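Local coordinates for protein aldo-keto Reductase, OXIDOREDUCTASE (Salmonella typhimurium, PDB 5T79) that probably reduces aldehydes such as 3-hydroxybutanal to the alcohol with NADPH, as an aldo-keto reductase built on a TIM barrel, at residues L30-W33 with H34-D38; V42-S45 with R46-Q50; N267-A270 with A271-G274; N8-T12 with M13-R17; L208-L211 with Q212-V216. All coordinates share one frame; numbering follows the deposited sequence.

Contact 1 of 5, residues L30-W33 with H34-D38; sequences LGLW and HNFGD. With NDP (NADPH dihydro-nicotinamide-adenine-dinucleotide phosphate), chain E.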
# COMPACT_ATOMS: atom_id res chain seq x y z
N LEU A 30 3.50 2.40 -5.02
CA LEU A 30 2.34 2.77 -5.83
C LEU A 30 1.26 1.70 -5.75
O LEU A 30 1.54 0.55 -6.03
CB LEU A 30 2.74 3.01 -7.31
CG LEU A 30 1.58 3.40 -8.28
CD1 LEU A 30 0.98 4.78 -7.92
CD2 LEU A 30 2.04 3.33 -9.74
N GLY A 31 0.04 2.12 -5.42
CA GLY A 31 -1.13 1.25 -5.36
C GLY A 31 -1.95 1.32 -6.64
O GLY A 31 -1.99 2.36 -7.30
N LEU A 32 -2.60 0.20 -7.01
CA LEU A 32 -3.37 0.11 -8.26
C LEU A 32 -4.90 0.06 -7.99
O LEU A 32 -5.68 -0.34 -8.88
CB LEU A 32 -2.88 -1.11 -9.08
CG LEU A 32 -1.56 -0.87 -9.90
CD1 LEU A 32 -0.33 -0.81 -8.99
CD2 LEU A 32 -1.34 -1.97 -10.94
N TRP A 33 -5.33 0.53 -6.80
CA TRP A 33 -6.75 0.57 -6.38
C TRP A 33 -7.58 1.35 -7.36
O TRP A 33 -8.63 0.85 -7.77
CB TRP A 33 -6.89 1.15 -4.96
CG TRP A 33 -8.28 1.17 -4.38
CD1 TRP A 33 -9.25 0.23 -4.52
CD2 TRP A 33 -8.79 2.14 -3.45
NE1 TRP A 33 -10.36 0.58 -3.79
CE2 TRP A 33 -10.11 1.75 -3.13
CE3 TRP A 33 -8.27 3.32 -2.90
CZ2 TRP A 33 -10.92 2.52 -2.28
CZ3 TRP A 33 -9.07 4.07 -2.04
CH2 TRP A 33 -10.39 3.67 -1.75
N HIS A 34 -7.11 2.52 -7.79
CA HIS A 34 -7.80 3.30 -8.82
C HIS A 34 -6.86 3.60 -9.97
O HIS A 34 -5.64 3.63 -9.77
CB HIS A 34 -8.36 4.62 -8.23
CG HIS A 34 -9.44 4.42 -7.20
ND1 HIS A 34 -9.47 5.16 -6.03
CD2 HIS A 34 -10.48 3.55 -7.19
CE1 HIS A 34 -10.52 4.73 -5.36
NE2 HIS A 34 -11.16 3.75 -6.01
N ASN A 35 -7.44 3.83 -11.17
CA ASN A 35 -6.80 4.24 -12.43
C ASN A 35 -6.09 3.10 -13.18
O ASN A 35 -5.35 3.39 -14.12
CB ASN A 35 -5.83 5.42 -12.19
CG ASN A 35 -6.56 6.58 -11.55
OD1 ASN A 35 -7.44 7.17 -12.14
ND2 ASN A 35 -6.32 6.81 -10.26
N PHE A 36 -6.38 1.82 -12.84
CA PHE A 36 -5.79 0.68 -13.55
C PHE A 36 -6.89 -0.28 -14.07
O PHE A 36 -6.55 -1.32 -14.63
CB PHE A 36 -4.74 -0.05 -12.66
CG PHE A 36 -3.50 0.82 -12.48
CD1 PHE A 36 -3.49 1.85 -11.54
CD2 PHE A 36 -2.38 0.65 -13.28
CE1 PHE A 36 -2.39 2.70 -11.41
CE2 PHE A 36 -1.28 1.50 -13.16
CZ PHE A 36 -1.29 2.52 -12.22
N GLY A 37 -8.16 0.13 -14.01
CA GLY A 37 -9.28 -0.66 -14.48
C GLY A 37 -9.62 -0.40 -15.94
O GLY A 37 -8.86 0.26 -16.66
N ASP A 38 -10.77 -0.92 -16.39
CA ASP A 38 -11.22 -0.76 -17.77
C ASP A 38 -11.91 0.60 -17.99
O ASP A 38 -12.24 0.94 -19.13
CB ASP A 38 -12.18 -1.90 -18.17
CG ASP A 38 -11.54 -3.28 -18.33
OD1 ASP A 38 -10.29 -3.36 -18.40
OD2 ASP A 38 -12.29 -4.27 -18.37
PA NDP E . -4.04 8.32 -1.58
O1A NDP E . -2.57 8.52 -1.82
O2A NDP E . -4.70 8.47 -0.29
O5B NDP E . -4.92 9.21 -2.59
C5B NDP E . -4.73 8.91 -3.98
C4B NDP E . -5.59 9.77 -4.85
O4B NDP E . -5.48 11.15 -4.42
C3B NDP E . -5.19 9.74 -6.33
O3B NDP E . -5.95 8.76 -7.03
C2B NDP E . -5.47 11.17 -6.80
O2B NDP E . -6.84 11.32 -7.22
C1B NDP E . -5.24 11.99 -5.53
N9A NDP E . -3.89 12.54 -5.40
C8A NDP E . -2.74 11.87 -5.09
N7A NDP E . -1.67 12.64 -5.03
C5A NDP E . -2.16 13.90 -5.33
C6A NDP E . -1.53 15.15 -5.49
N6A NDP E . -0.24 15.37 -5.24
N1A NDP E . -2.30 16.20 -5.88
C2A NDP E . -3.61 16.01 -6.03
N3A NDP E . -4.32 14.89 -5.88
C4A NDP E . -3.53 13.86 -5.55
O3 NDP E . -4.11 6.79 -2.01
PN NDP E . -5.41 5.86 -1.96
O1N NDP E . -5.81 5.91 -3.39
O2N NDP E . -6.40 6.26 -0.88
O5D NDP E . -5.00 4.36 -1.48
C5D NDP E . -3.58 4.04 -1.48
C4D NDP E . -3.35 2.62 -1.92
O4D NDP E . -3.60 1.74 -0.81
C3D NDP E . -4.23 2.09 -3.04
O3D NDP E . -3.72 2.50 -4.31
C2D NDP E . -4.23 0.58 -2.78
O2D NDP E . -3.21 -0.21 -3.39
C1D NDP E . -4.15 0.52 -1.25
N1N NDP E . -5.47 0.38 -0.60
C2N NDP E . -5.65 -0.74 0.21
C3N NDP E . -6.79 -0.99 0.87
C7N NDP E . -6.81 -2.05 1.93
O7N NDP E . -7.91 -2.27 2.46
N7N NDP E . -5.72 -2.75 2.25
C4N NDP E . -8.01 -0.16 0.57
C5N NDP E . -7.66 1.14 -0.08
C6N NDP E . -6.49 1.37 -0.64
P2B NDP E . -7.41 12.06 -8.55
O1X NDP E . -8.14 11.21 -9.52
O2X NDP E . -8.28 13.14 -7.92
O3X NDP E . -6.20 12.76 -9.15
O HOH W 1 -3.48 4.55 -8.14
O HOH W 2 -7.62 0.35 -10.68

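Contact 2 of 5, residues V42-S45 with R46-Q50; sequences VENS and RALLQ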
# COMPACT_ATOMS: atom_id res chain seq x y z
N VAL A 42 -5.52 2.76 -20.76
CA VAL A 42 -4.30 1.96 -20.54
C VAL A 42 -3.06 2.80 -20.86
O VAL A 42 -2.06 2.65 -20.17
CB VAL A 42 -4.35 0.60 -21.32
CG1 VAL A 42 -2.96 -0.05 -21.40
CG2 VAL A 42 -5.33 -0.35 -20.65
N GLU A 43 -3.14 3.76 -21.81
CA GLU A 43 -2.03 4.68 -22.10
C GLU A 43 -1.59 5.39 -20.79
O GLU A 43 -0.39 5.51 -20.54
CB GLU A 43 -2.46 5.70 -23.16
CG GLU A 43 -1.67 6.99 -23.24
CD GLU A 43 -2.38 8.08 -24.03
OE1 GLU A 43 -3.57 8.37 -23.74
OE2 GLU A 43 -1.74 8.65 -24.95
N ASN A 44 -2.56 5.85 -19.99
CA ASN A 44 -2.28 6.53 -18.72
C ASN A 44 -1.74 5.55 -17.68
O ASN A 44 -0.75 5.89 -17.02
CB ASN A 44 -3.51 7.26 -18.19
CG ASN A 44 -3.21 8.04 -16.93
OD1 ASN A 44 -2.26 8.84 -16.87
ND2 ASN A 44 -3.95 7.74 -15.87
N SER A 45 -2.36 4.36 -17.53
CA SER A 45 -1.89 3.32 -16.59
C SER A 45 -0.41 2.99 -16.86
O SER A 45 0.41 2.90 -15.94
CB SER A 45 -2.73 2.05 -16.77
OG SER A 45 -4.08 2.32 -16.43
N ARG A 46 -0.07 2.83 -18.14
CA ARG A 46 1.28 2.48 -18.58
C ARG A 46 2.26 3.60 -18.19
O ARG A 46 3.32 3.31 -17.65
CB ARG A 46 1.29 2.25 -20.11
CG ARG A 46 2.59 1.67 -20.64
CD ARG A 46 2.64 1.63 -22.15
NE ARG A 46 1.50 0.92 -22.74
CZ ARG A 46 1.42 -0.39 -22.91
NH1 ARG A 46 2.43 -1.17 -22.54
NH2 ARG A 46 0.35 -0.92 -23.48
N ALA A 47 1.88 4.86 -18.46
CA ALA A 47 2.70 6.04 -18.14
C ALA A 47 2.95 6.13 -16.63
O ALA A 47 4.07 6.46 -16.22
CB ALA A 47 2.00 7.31 -18.63
N LEU A 48 1.94 5.81 -15.80
CA LEU A 48 2.08 5.82 -14.32
C LEU A 48 3.09 4.77 -13.85
O LEU A 48 4.01 5.08 -13.09
CB LEU A 48 0.70 5.55 -13.63
CG LEU A 48 -0.34 6.66 -13.78
CD1 LEU A 48 -1.73 6.19 -13.36
CD2 LEU A 48 0.08 7.92 -13.03
N LEU A 49 2.94 3.53 -14.31
CA LEU A 49 3.89 2.48 -13.94
C LEU A 49 5.32 2.81 -14.40
O LEU A 49 6.26 2.62 -13.64
CB LEU A 49 3.46 1.12 -14.50
CG LEU A 49 2.16 0.54 -13.94
CD1 LEU A 49 1.79 -0.76 -14.64
CD2 LEU A 49 2.25 0.35 -12.43
N GLN A 50 5.49 3.31 -15.63
CA GLN A 50 6.83 3.63 -16.14
C GLN A 50 7.44 4.80 -15.36
O GLN A 50 8.63 4.76 -15.04
CB GLN A 50 6.78 3.96 -17.65
CG GLN A 50 6.50 2.70 -18.50
CD GLN A 50 6.50 3.02 -19.97
OE1 GLN A 50 6.92 4.09 -20.39
NE2 GLN A 50 6.11 2.07 -20.81

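Contact 3 of 5, residues N267-A270 with A271-G274; sequences NELA and ARRG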
# COMPACT_ATOMS: atom_id res chain seq x y z
N ASN A 267 -2.60 22.96 5.05
CA ASN A 267 -1.98 23.48 3.82
C ASN A 267 -1.17 24.77 4.10
O ASN A 267 -0.13 24.99 3.47
CB ASN A 267 -3.05 23.74 2.75
CG ASN A 267 -2.47 24.08 1.40
OD1 ASN A 267 -1.53 23.43 0.91
ND2 ASN A 267 -3.00 25.13 0.79
N GLU A 268 -1.62 25.62 5.05
CA GLU A 268 -0.88 26.84 5.40
C GLU A 268 0.46 26.47 6.07
O GLU A 268 1.48 27.12 5.81
CB GLU A 268 -1.70 27.76 6.29
CG GLU A 268 -2.83 28.41 5.52
CD GLU A 268 -3.83 29.21 6.33
OE1 GLU A 268 -3.64 29.34 7.56
OE2 GLU A 268 -4.78 29.72 5.71
N LEU A 269 0.46 25.41 6.90
CA LEU A 269 1.68 24.91 7.54
C LEU A 269 2.60 24.32 6.47
O LEU A 269 3.80 24.57 6.51
CB LEU A 269 1.37 23.88 8.66
CG LEU A 269 2.55 23.07 9.28
CD1 LEU A 269 3.68 23.94 9.79
CD2 LEU A 269 2.07 22.22 10.41
N ALA A 270 2.04 23.56 5.50
CA ALA A 270 2.83 23.00 4.40
C ALA A 270 3.49 24.13 3.60
O ALA A 270 4.68 24.05 3.29
CB ALA A 270 1.96 22.11 3.51
N ALA A 271 2.74 25.24 3.35
CA ALA A 271 3.26 26.42 2.65
C ALA A 271 4.46 27.04 3.37
O ALA A 271 5.44 27.39 2.71
CB ALA A 271 2.17 27.47 2.50
N ARG A 272 4.41 27.14 4.71
CA ARG A 272 5.51 27.69 5.52
C ARG A 272 6.74 26.80 5.42
O ARG A 272 7.87 27.28 5.51
CB ARG A 272 5.11 27.85 7.00
CG ARG A 272 4.19 29.04 7.27
CD ARG A 272 3.98 29.30 8.76
NE ARG A 272 3.14 28.29 9.41
CZ ARG A 272 1.81 28.29 9.39
NH1 ARG A 272 1.15 29.24 8.73
NH2 ARG A 272 1.13 27.35 10.01
N ARG A 273 6.52 25.49 5.19
CA ARG A 273 7.59 24.51 5.03
C ARG A 273 8.13 24.47 3.57
O ARG A 273 9.14 23.83 3.32
CB ARG A 273 7.09 23.12 5.45
CG ARG A 273 6.81 22.99 6.95
CD ARG A 273 6.17 21.65 7.30
NE ARG A 273 6.87 20.50 6.71
CZ ARG A 273 7.90 19.88 7.26
NH1 ARG A 273 8.39 20.29 8.43
NH2 ARG A 273 8.47 18.85 6.65
N GLY A 274 7.48 25.18 2.66
CA GLY A 274 7.87 25.21 1.25
C GLY A 274 7.50 23.96 0.49
O GLY A 274 8.23 23.52 -0.40
O HOH W 3 -1.68 29.29 9.43

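Contact 4 of 5, residues N8-T12 with M13-R17; sequences NRYHT and MEYRR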
# COMPACT_ATOMS: atom_id res chain seq x y z
N ASN A 8 19.24 6.08 -13.61
CA ASN A 8 19.48 6.69 -12.29
C ASN A 8 18.32 6.46 -11.31
O ASN A 8 18.28 7.11 -10.26
CB ASN A 8 19.74 8.20 -12.45
CG ASN A 8 20.81 8.54 -13.45
OD1 ASN A 8 21.92 7.98 -13.43
ND2 ASN A 8 20.49 9.44 -14.36
N ARG A 9 17.44 5.49 -11.61
CA ARG A 9 16.26 5.23 -10.78
C ARG A 9 16.60 4.87 -9.33
O ARG A 9 15.81 5.19 -8.44
CB ARG A 9 15.34 4.13 -11.39
CG ARG A 9 15.94 2.71 -11.47
CD ARG A 9 15.11 1.87 -12.44
NE ARG A 9 15.64 0.52 -12.67
CZ ARG A 9 16.64 0.23 -13.50
NH1 ARG A 9 17.26 1.20 -14.18
NH2 ARG A 9 17.03 -1.02 -13.67
N TYR A 10 17.75 4.23 -9.08
CA TYR A 10 18.08 3.84 -7.70
C TYR A 10 18.90 4.90 -6.97
O TYR A 10 19.20 4.72 -5.79
CB TYR A 10 18.81 2.49 -7.69
CG TYR A 10 17.95 1.38 -8.25
CD1 TYR A 10 16.72 1.06 -7.67
CD2 TYR A 10 18.33 0.67 -9.39
CE1 TYR A 10 15.90 0.08 -8.20
CE2 TYR A 10 17.51 -0.33 -9.93
CZ TYR A 10 16.29 -0.61 -9.33
OH TYR A 10 15.46 -1.59 -9.79
N HIS A 11 19.23 6.01 -7.63
CA HIS A 11 20.10 7.02 -7.02
C HIS A 11 19.39 7.91 -5.99
O HIS A 11 20.00 8.21 -4.96
CB HIS A 11 20.78 7.88 -8.10
CG HIS A 11 21.69 7.11 -9.02
ND1 HIS A 11 22.28 7.72 -10.12
CD2 HIS A 11 22.07 5.81 -8.99
CE1 HIS A 11 23.00 6.77 -10.71
NE2 HIS A 11 22.89 5.61 -10.08
N THR A 12 18.16 8.34 -6.26
CA THR A 12 17.46 9.26 -5.35
C THR A 12 16.56 8.51 -4.34
O THR A 12 16.64 8.83 -3.14
CB THR A 12 16.65 10.29 -6.15
OG1 THR A 12 17.53 10.99 -7.03
CG2 THR A 12 15.92 11.32 -5.25
N MET A 13 15.71 7.56 -4.81
CA MET A 13 14.78 6.85 -3.93
C MET A 13 15.49 6.29 -2.69
O MET A 13 16.63 5.83 -2.78
CB MET A 13 14.06 5.73 -4.69
CG MET A 13 12.93 5.01 -3.88
SD MET A 13 11.68 6.04 -3.03
CE MET A 13 10.94 6.91 -4.47
N GLU A 14 14.83 6.40 -1.54
CA GLU A 14 15.28 5.82 -0.28
C GLU A 14 14.60 4.48 -0.12
O GLU A 14 13.39 4.38 -0.35
CB GLU A 14 14.95 6.73 0.91
CG GLU A 14 15.72 8.03 0.87
CD GLU A 14 15.45 8.99 2.01
OE1 GLU A 14 14.76 8.61 2.99
OE2 GLU A 14 15.95 10.13 1.92
N TYR A 15 15.35 3.46 0.23
CA TYR A 15 14.81 2.11 0.44
C TYR A 15 14.86 1.85 1.92
O TYR A 15 15.85 2.18 2.57
CB TYR A 15 15.56 1.05 -0.41
CG TYR A 15 15.36 1.35 -1.88
CD1 TYR A 15 14.18 0.97 -2.53
CD2 TYR A 15 16.28 2.11 -2.58
CE1 TYR A 15 13.94 1.34 -3.86
CE2 TYR A 15 16.05 2.49 -3.91
CZ TYR A 15 14.89 2.09 -4.54
OH TYR A 15 14.68 2.51 -5.84
N ARG A 16 13.78 1.33 2.47
CA ARG A 16 13.63 1.18 3.92
C ARG A 16 13.40 -0.27 4.28
O ARG A 16 12.54 -0.92 3.68
CB ARG A 16 12.45 2.08 4.39
CG ARG A 16 12.75 3.59 4.13
CD ARG A 16 11.58 4.51 4.39
NE ARG A 16 11.00 4.32 5.73
CZ ARG A 16 11.42 4.91 6.83
NH1 ARG A 16 12.47 5.73 6.80
NH2 ARG A 16 10.83 4.66 7.99
N ARG A 17 14.16 -0.78 5.26
CA ARG A 17 14.03 -2.18 5.64
C ARG A 17 12.65 -2.44 6.24
O ARG A 17 12.20 -1.71 7.11
CB ARG A 17 15.11 -2.62 6.62
CG ARG A 17 15.15 -4.16 6.71
CD ARG A 17 16.46 -4.67 7.16
NE ARG A 17 17.55 -4.32 6.26
CZ ARG A 17 18.08 -5.14 5.35
NH1 ARG A 17 17.59 -6.36 5.19
NH2 ARG A 17 19.10 -4.74 4.61
O HOH W 4 16.29 11.25 -0.88

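Contact 5 of 5, residues L208-L211 with Q212-V216; sequences LALL and QEKGV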
# COMPACT_ATOMS: atom_id res chain seq x y z
N LEU A 208 1.67 0.12 15.82
CA LEU A 208 3.05 0.40 15.37
C LEU A 208 4.08 -0.13 16.38
O LEU A 208 5.09 -0.70 15.97
CB LEU A 208 3.28 1.89 15.08
CG LEU A 208 2.47 2.50 13.90
CD1 LEU A 208 2.93 3.91 13.61
CD2 LEU A 208 2.56 1.64 12.61
N ALA A 209 3.77 -0.02 17.69
CA ALA A 209 4.64 -0.53 18.77
C ALA A 209 4.71 -2.05 18.68
O ALA A 209 5.80 -2.62 18.77
CB ALA A 209 4.10 -0.10 20.13
N LEU A 210 3.56 -2.72 18.45
CA LEU A 210 3.53 -4.17 18.30
C LEU A 210 4.37 -4.64 17.08
O LEU A 210 5.12 -5.60 17.19
CB LEU A 210 2.07 -4.66 18.13
CG LEU A 210 1.88 -6.11 17.60
CD1 LEU A 210 2.19 -7.14 18.68
CD2 LEU A 210 0.46 -6.31 17.08
N LEU A 211 4.22 -3.97 15.93
CA LEU A 211 4.95 -4.40 14.73
C LEU A 211 6.47 -4.22 14.93
O LEU A 211 7.24 -5.12 14.56
CB LEU A 211 4.45 -3.65 13.49
CG LEU A 211 2.96 -3.82 13.16
CD1 LEU A 211 2.56 -2.95 11.95
CD2 LEU A 211 2.58 -5.28 12.93
N GLN A 212 6.87 -3.14 15.57
CA GLN A 212 8.27 -2.91 15.84
C GLN A 212 8.80 -4.02 16.75
O GLN A 212 9.87 -4.54 16.54
CB GLN A 212 8.43 -1.56 16.53
CG GLN A 212 9.76 -1.37 17.23
CD GLN A 212 10.88 -1.12 16.26
OE1 GLN A 212 10.65 -0.60 15.18
NE2 GLN A 212 12.10 -1.46 16.66
N GLU A 213 8.04 -4.44 18.00
CA GLU A 213 8.31 -5.60 18.82
C GLU A 213 8.64 -6.84 17.98
O GLU A 213 9.55 -7.58 18.29
CB GLU A 213 7.07 -5.88 19.66
CG GLU A 213 7.22 -7.03 20.63
CD GLU A 213 5.98 -7.24 21.47
OE1 GLU A 213 4.97 -6.52 21.30
OE2 GLU A 213 6.03 -8.15 22.32
N LYS A 214 7.58 -7.10 17.11
CA LYS A 214 7.56 -8.38 16.41
C LYS A 214 8.45 -8.49 15.17
O LYS A 214 8.59 -9.55 14.59
CB LYS A 214 6.13 -8.77 16.05
CG LYS A 214 5.21 -9.00 17.23
CD LYS A 214 5.57 -10.25 18.00
CE LYS A 214 4.51 -10.58 19.04
NZ LYS A 214 4.78 -11.85 19.76
N GLY A 215 9.04 -7.37 14.78
CA GLY A 215 9.89 -7.29 13.60
C GLY A 215 9.11 -7.39 12.31
O GLY A 215 9.60 -7.97 11.33
N VAL A 216 7.90 -6.80 12.29
CA VAL A 216 7.01 -6.82 11.11
C VAL A 216 6.98 -5.40 10.52
O VAL A 216 6.88 -4.42 11.26
CB VAL A 216 5.59 -7.35 11.47
CG1 VAL A 216 4.64 -7.29 10.26
CG2 VAL A 216 5.67 -8.80 11.99

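Contact 1 of 5, residues L30-W33 with H34-D38
The NADPH pocket of a TIM barrel is walled here by Trp33, whose indole is held between the cofactor and the ring of His34, just after strand 24-31 ends. The six-membered ring of Trp33 and the His34 imidazole make a face-to-face stack, centroids 4.1 Å apart and planes 25° from parallel. On the opposite face of the indole lies the nicotinamide, so a broad flat residue suits a place between two flat groups. Trp33 reaches it with CG anti to its own backbone N (chi1 -177°), running alongside His34 in the same direction. Gly31, having no side chain, lets the cofactor ribose approach until O3D is 3.1 Å from Gly31 CA. Leu30 CD2 comes within 4.2 Å of Phe36 CZ, and helix 72-85 packs against the same ring through Ala73. Where the turn leaves its backbone without direct bonds across it, water 2 spans the gap, accepting from Phe36 N at 2.9 Å and donating to Leu32 O at 2.7 Å. Leu32 delivers a CH-pi contact, its CG sitting over the centre of the Phe36 ring, 3.6 Å from the centroid and 11° off the normal.

Contact 2 of 5, residues V42-S45 with R46-Q50
Val42 O accepts the backbone N-H of Arg46 at 2.8 Å, the shortest of four successive i to i+4 bonds at the start of helix 42-54. Ala47 N gives its hydrogen to Glu43 O at 3.1 Å, Leu48 N to Asn44 O at 3.0 Å and Leu49 N to Ser45 O at 3.1 Å, the last nearly straight at 172°. All four carbonyls of residues 42-45 are thus used by the next turn, and the side chains of Asn44, Ser45 and Arg46 turn to other partners. Ser45 OG bonds to Asn35 O, tying the helix to the loop before it, and a small hydroxyl suits this buried spot. The Asn44 amide, swung anti to the backbone N (chi1 -176°), gives ND2 to Ser299 O, and Leu48 CD1 lies 3.7 Å from that ND2. Arg46 bends at its third torsion and carries its guanidinium past Val42, whose CG1 is 4.0 Å from NH2; salt bridges to Glu83 and Asp84 of helix 72-85 probably offset its charge. Within the beta-alpha-beta unit of strand 24-31, helix 42-54 and strand 59-61, Arg46 and Leu49 face helix 72-85 on one flank, whereas Leu48 meets Pro301 and Ile304 of helix 301-308.

Contact 3 of 5, residues N267-A270 with A271-G274
The backbone N-H of Arg273 is shared between two carbonyls of the preceding turn: it bonds to Leu269 O at 3.2 Å and, weakly because the angle closes to 124°, to Ala270 O at 3.0 Å. For the two residues before it the bonding is regular, with Ala271 N donating to Asn267 O at 2.9 Å and Arg272 N to Glu268 O. The split bond comes in the last turn of helix 257-272. Gly274 takes a positive phi of 76° and closes the end as a Schellman motif, its N bonded back to Ala271 O; glycine suits the position because it adopts that backbone conformation with little strain. The two arginines then diverge. Arg272 bends at its third torsion and folds back over its own helix, so that one face of the guanidinium lies above Glu268 O and Leu269 CA, and NH2 comes 3.7 Å from Leu269 CB. At the edge of that group, in its plane, water 3 accepts from Arg272 NH1 at 2.9 Å and donates to Glu268 OE1 at 2.7 Å, so carboxylate and guanidinium are linked through solvent. Arg272 NH2 also forms a salt bridge to Glu323. Arg273 CD comes 4.2 Å from Leu269 CD1, while Arg273 NH1 pairs with Glu320 in a salt bridge and bonds to Arg315 O, and its guanidinium makes a cation-pi contact with Phe316. Leu269 is wedged between helices: it meets Met280 of helix 277-285 and Ile324 of helix 318-329, where a branched apolar residue fills the join; Ala270 also touches Met280.

Contact 4 of 5, residues N8-T12 with M13-R17
A short, weakly bonded helical turn, residues 9-12, leads through two loop residues into strand 15-17, which pairs antiparallel with strand 24-31, consistent with the N-terminal hairpin that closes the bottom of the barrel in aldo-keto reductases; Tyr10 meets Tyr15 across the junction. The hydroxyl of Tyr15 arrives at the edge of the Tyr10 ring, near its plane, with OH only 3.1 Å from Tyr10 CD1 and Tyr15 CZ 3.8 Å from the same carbon. The two side chains cross at a slant and do not stack. Tyr15 OH bonds to Gly56 O. Above the centre of the Tyr10 ring lies Arg9 CG, 3.7 Å from the plane, and Arg9 NH2, in a salt bridge, and Tyr10 OH, in a hydrogen bond, both reach Glu91 OE1. Met13, the buried residue of the turn, sends its flexible chain away from residues 8-12; CG is anti to the backbone N (chi1 -173°), and bends further out bring the side chain against Pro26 and Leu311. Water 4 donates to Glu14 OE2 at 3.0 Å and, weakly, to Thr12 O at 3.3 Å, while Glu14 OE1 forms a salt bridge to Arg314. No direct hydrogen bond crosses the junction, and Met13 N is buried without a partner in the model. The junction therefore rests on ring packing and bonds to the surrounding protein, which suits tyrosines, able to pack with carbons and bond through hydroxyls.

Contact 5 of 5, residues L208-L211 with Q212-V216
Gln212, near the end of helix 207-214, gives its backbone N-H to Leu208 O at 3.0 Å, and its polar side chain leads away from the preceding turn, as fits an exposed face. Glu213 follows with an almost perfectly straight bond, N to Ala209 O at 3.0 Å and 177°. Its extended chain brings the carboxylate beside Leu210, where OE1 is 3.9 Å from CD1, and a long, weak ion pair joins that oxygen to Arg176. Lys214 closes the regular helix by donating N to Leu210 O at 2.9 Å. Its methylenes do the packing: CG lies 3.8 Å from Leu210 CD1, and a bend at the second torsion then turns the chain away from residues 208-211 so that NZ reaches Asp180 in a salt bridge. A lysine suits such a margin, apolar along its stem and charged at its tip. At Gly215 the backbone leaves the helix with a phi of 72°, which glycine takes easily, and its N makes weak bonds to Leu211 O and Gln212 O. Val216 N also donates to Leu211 O, at 2.9 Å and a good angle of 167°, so this oxygen accepts from both residues after the helix, which caps its C-terminal end. Val216 turns inward and sets CG1 3.9 Å from Leu211 CD2, two branched side chains meeting through methyl groups in a buried place. In the beta-alpha-beta unit of strand 191-193, helix 207-214 and strand 217-220, Leu211 and Val216 both press on Ile179 of the neighbouring helix 172-185.

Overall arrangement
Contacts 1 and 2 adjoin, sharing the first beta-alpha-beta unit: the Phe36 ring of the buried, cofactor-lined turn packs on Leu48 and Leu49 of helix 42-54. Aromatic and apolar surfaces dominate contact 1, backbone bonds and salt bridges to a neighbouring helix contact 2. Contact 4 reaches the same sheet as contact 1 through strand 15-17, yet lies at the surface and relies on tyrosine packing. Contacts 3 and 5 are both partly buried helix ends finished by a positive-phi glycine, but contact 5 feeds a barrel strand whereas contact 3 leads toward helix 277-285. Contact 5 stands across the chain's centre from contacts 1 and 2, its centre about 29 Å from that of contact 1.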